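Local coordinates for protein prokaryotic transcription elongation factor GreA/GreB (Nitrosomonas europaea, PDB 2PN0) that probably binds RNA polymerase, as transcription factors of the GreA/GreB family do, at residues Glu20-Thr25 against Ile91-Pro96. Residues are numbered along the deposited sequence; the frame is centred on the assembly and turned at random. Where two conformers were deposited one is given.
Sequences EILLET and ISILAP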
loop_
_atom_site.group_PDB
_atom_site.type_symbol
_atom_site.label_atom_id
_atom_site.label_comp_id
_atom_site.label_asym_id
_atom_site.label_seq_id
_atom_site.Cartn_x
_atom_site.Cartn_y
_atom_site.Cartn_z
ATOM N N GLU A 20 13.946 -9.260 11.087
ATOM C CA GLU A 20 15.310 -8.742 11.135
ATOM C C GLU A 20 16.119 -9.316 9.977
ATOM O O GLU A 20 16.855 -8.584 9.304
ATOM C CB GLU A 20 15.990 -9.033 12.479
ATOM C CG GLU A 20 17.486 -8.665 12.525
ATOM C CD GLU A 20 17.764 -7.161 12.502
ATOM O OE1 GLU A 20 16.824 -6.359 12.719
ATOM O OE2 GLU A 20 18.938 -6.769 12.264
ATOM N N ILE A 21 15.979 -10.619 9.726
ATOM C CA ILE A 21 16.736 -11.263 8.641
ATOM C C ILE A 21 16.239 -10.727 7.301
ATOM O O ILE A 21 17.027 -10.460 6.385
ATOM C CB ILE A 21 16.600 -12.795 8.682
ATOM C CG1 ILE A 21 17.281 -13.366 9.946
ATOM C CG2 ILE A 21 17.170 -13.451 7.369
ATOM C CD1 ILE A 21 16.912 -14.798 10.241
ATOM N N LEU A 22 14.932 -10.546 7.191
ATOM C CA LEU A 22 14.385 -9.967 5.958
ATOM C C LEU A 22 15.009 -8.606 5.669
ATOM O O LEU A 22 15.403 -8.308 4.531
ATOM C CB LEU A 22 12.850 -9.862 6.039
ATOM C CG LEU A 22 12.166 -9.277 4.807
ATOM C CD1 LEU A 22 12.428 -10.062 3.498
ATOM C CD2 LEU A 22 10.660 -9.058 5.069
ATOM N N LEU A 23 15.073 -7.747 6.685
ATOM C CA LEU A 23 15.504 -6.379 6.478
ATOM C C LEU A 23 17.018 -6.335 6.188
ATOM O O LEU A 23 17.480 -5.463 5.446
ATOM C CB LEU A 23 15.167 -5.558 7.720
ATOM C CG LEU A 23 13.669 -5.316 7.896
ATOM C CD1 LEU A 23 13.454 -4.699 9.290
ATOM C CD2 LEU A 23 13.158 -4.390 6.802
ATOM N N GLU A 24 17.767 -7.258 6.803
ATOM C CA GLU A 24 19.200 -7.426 6.565
ATOM C C GLU A 24 19.441 -7.900 5.133
ATOM O O GLU A 24 20.389 -7.478 4.471
ATOM C CB GLU A 24 19.771 -8.458 7.542
ATOM C CG GLU A 24 19.954 -7.918 8.956
ATOM C CD GLU A 24 20.431 -8.952 9.963
ATOM O OE1 GLU A 24 20.773 -10.094 9.561
ATOM O OE2 GLU A 24 20.469 -8.611 11.172
ATOM N N THR A 25 18.583 -8.808 4.666
ATOM C CA THR A 25 18.761 -9.365 3.325
ATOM C C THR A 25 18.530 -8.287 2.265
ATOM O O THR A 25 19.271 -8.216 1.264
ATOM C CB THR A 25 17.847 -10.583 3.089
ATOM O OG1 THR A 25 18.157 -11.603 4.058
ATOM C CG2 THR A 25 18.060 -11.150 1.681
ATOM N N ILE A 91 -1.308 -8.574 1.775
ATOM C CA ILE A 91 -0.538 -7.361 1.730
ATOM C C ILE A 91 0.799 -7.598 2.404
ATOM O O ILE A 91 0.862 -8.031 3.565
ATOM C CB ILE A 91 -1.333 -6.126 2.312
ATOM C CG1 ILE A 91 -0.607 -4.812 1.972
ATOM C CG2 ILE A 91 -1.649 -6.285 3.802
ATOM C CD1 ILE A 91 -1.531 -3.591 2.189
ATOM N N SER A 92 1.869 -7.290 1.671
ATOM C CA SER A 92 3.229 -7.462 2.223
ATOM C C SER A 92 3.519 -6.500 3.381
ATOM O O SER A 92 3.148 -5.316 3.329
ATOM C CB SER A 92 4.295 -7.274 1.119
ATOM O OG SER A 92 5.619 -7.362 1.613
ATOM N N ILE A 93 4.306 -6.981 4.334
ATOM C CA ILE A 93 4.903 -6.130 5.359
ATOM C C ILE A 93 5.759 -5.013 4.752
ATOM O O ILE A 93 5.968 -3.990 5.405
ATOM C CB ILE A 93 5.723 -6.998 6.371
ATOM C CG1 ILE A 93 6.207 -6.184 7.573
ATOM C CG2 ILE A 93 6.863 -7.758 5.665
ATOM C CD1 ILE A 93 5.109 -5.497 8.399
ATOM N N LEU A 94 6.221 -5.192 3.515
ATOM C CA LEU A 94 7.067 -4.147 2.820
ATOM C C LEU A 94 6.242 -3.077 2.108
ATOM O O LEU A 94 6.788 -2.054 1.704
ATOM C CB LEU A 94 8.046 -4.772 1.805
ATOM C CG LEU A 94 8.903 -5.912 2.368
ATOM C CD1 LEU A 94 9.881 -6.301 1.258
ATOM C CD2 LEU A 94 9.648 -5.464 3.599
ATOM N N ALA A 95 4.943 -3.314 1.948
ATOM C CA ALA A 95 4.119 -2.430 1.102
ATOM C C ALA A 95 3.553 -1.247 1.906
ATOM O O ALA A 95 3.276 -1.398 3.117
ATOM C CB ALA A 95 2.978 -3.205 0.455
ATOM N N PRO A 96 3.306 -0.099 1.238
ATOM C CA PRO A 96 2.517 0.948 1.873
ATOM C C PRO A 96 1.244 0.323 2.486
ATOM O O PRO A 96 0.618 -0.594 1.885
ATOM C CB PRO A 96 2.154 1.876 0.714
ATOM C CG PRO A 96 3.371 1.760 -0.216
ATOM C CD PRO A 96 3.771 0.284 -0.112
#
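The type I beta turn S92-A95, which begins on S92, the last residue of strand 90-92 in the GreA/GreB C-terminal-type region, presents two apolar side chains to helix 13-25 of the Rnk-type N-terminal region. L22 meets both of them with a single methyl: its CD2 lies 4.0 Å from CD2 of L94 and 4.1 Å from CG2 of I93. With CG anti to the backbone N (chi1 -180°), L22 extends from the helix toward the turn and brings that methyl to the pair. L94 starts out across the line between the segments and reaches L22 with one methyl branch, whereas I93 offers the gamma methyl of its branched beta carbon and runs past L22 in the opposite direction. The turn is braced from within. OG of S92 accepts a nearly straight bond from N of L94 (2.9 Å, 163°), forming an ST turn, and N of A95 bonds to O of S92 at 3.0 Å. On the helix side, L23 continues the apolar surface toward F31 and helix 34-42. L94 also packs on L26 and P81, and on G88 of the second subunit, so that L94 belongs both to this contact and to the interface between the two subunits. Two methyl contacts at ordinary van der Waals distance, with no hydrogen bond between the segments, imply that a small apolar contact, resting on dispersion and probably some exclusion of water, joins the two regions at this point, while polar bonds within the turn help hold its shape.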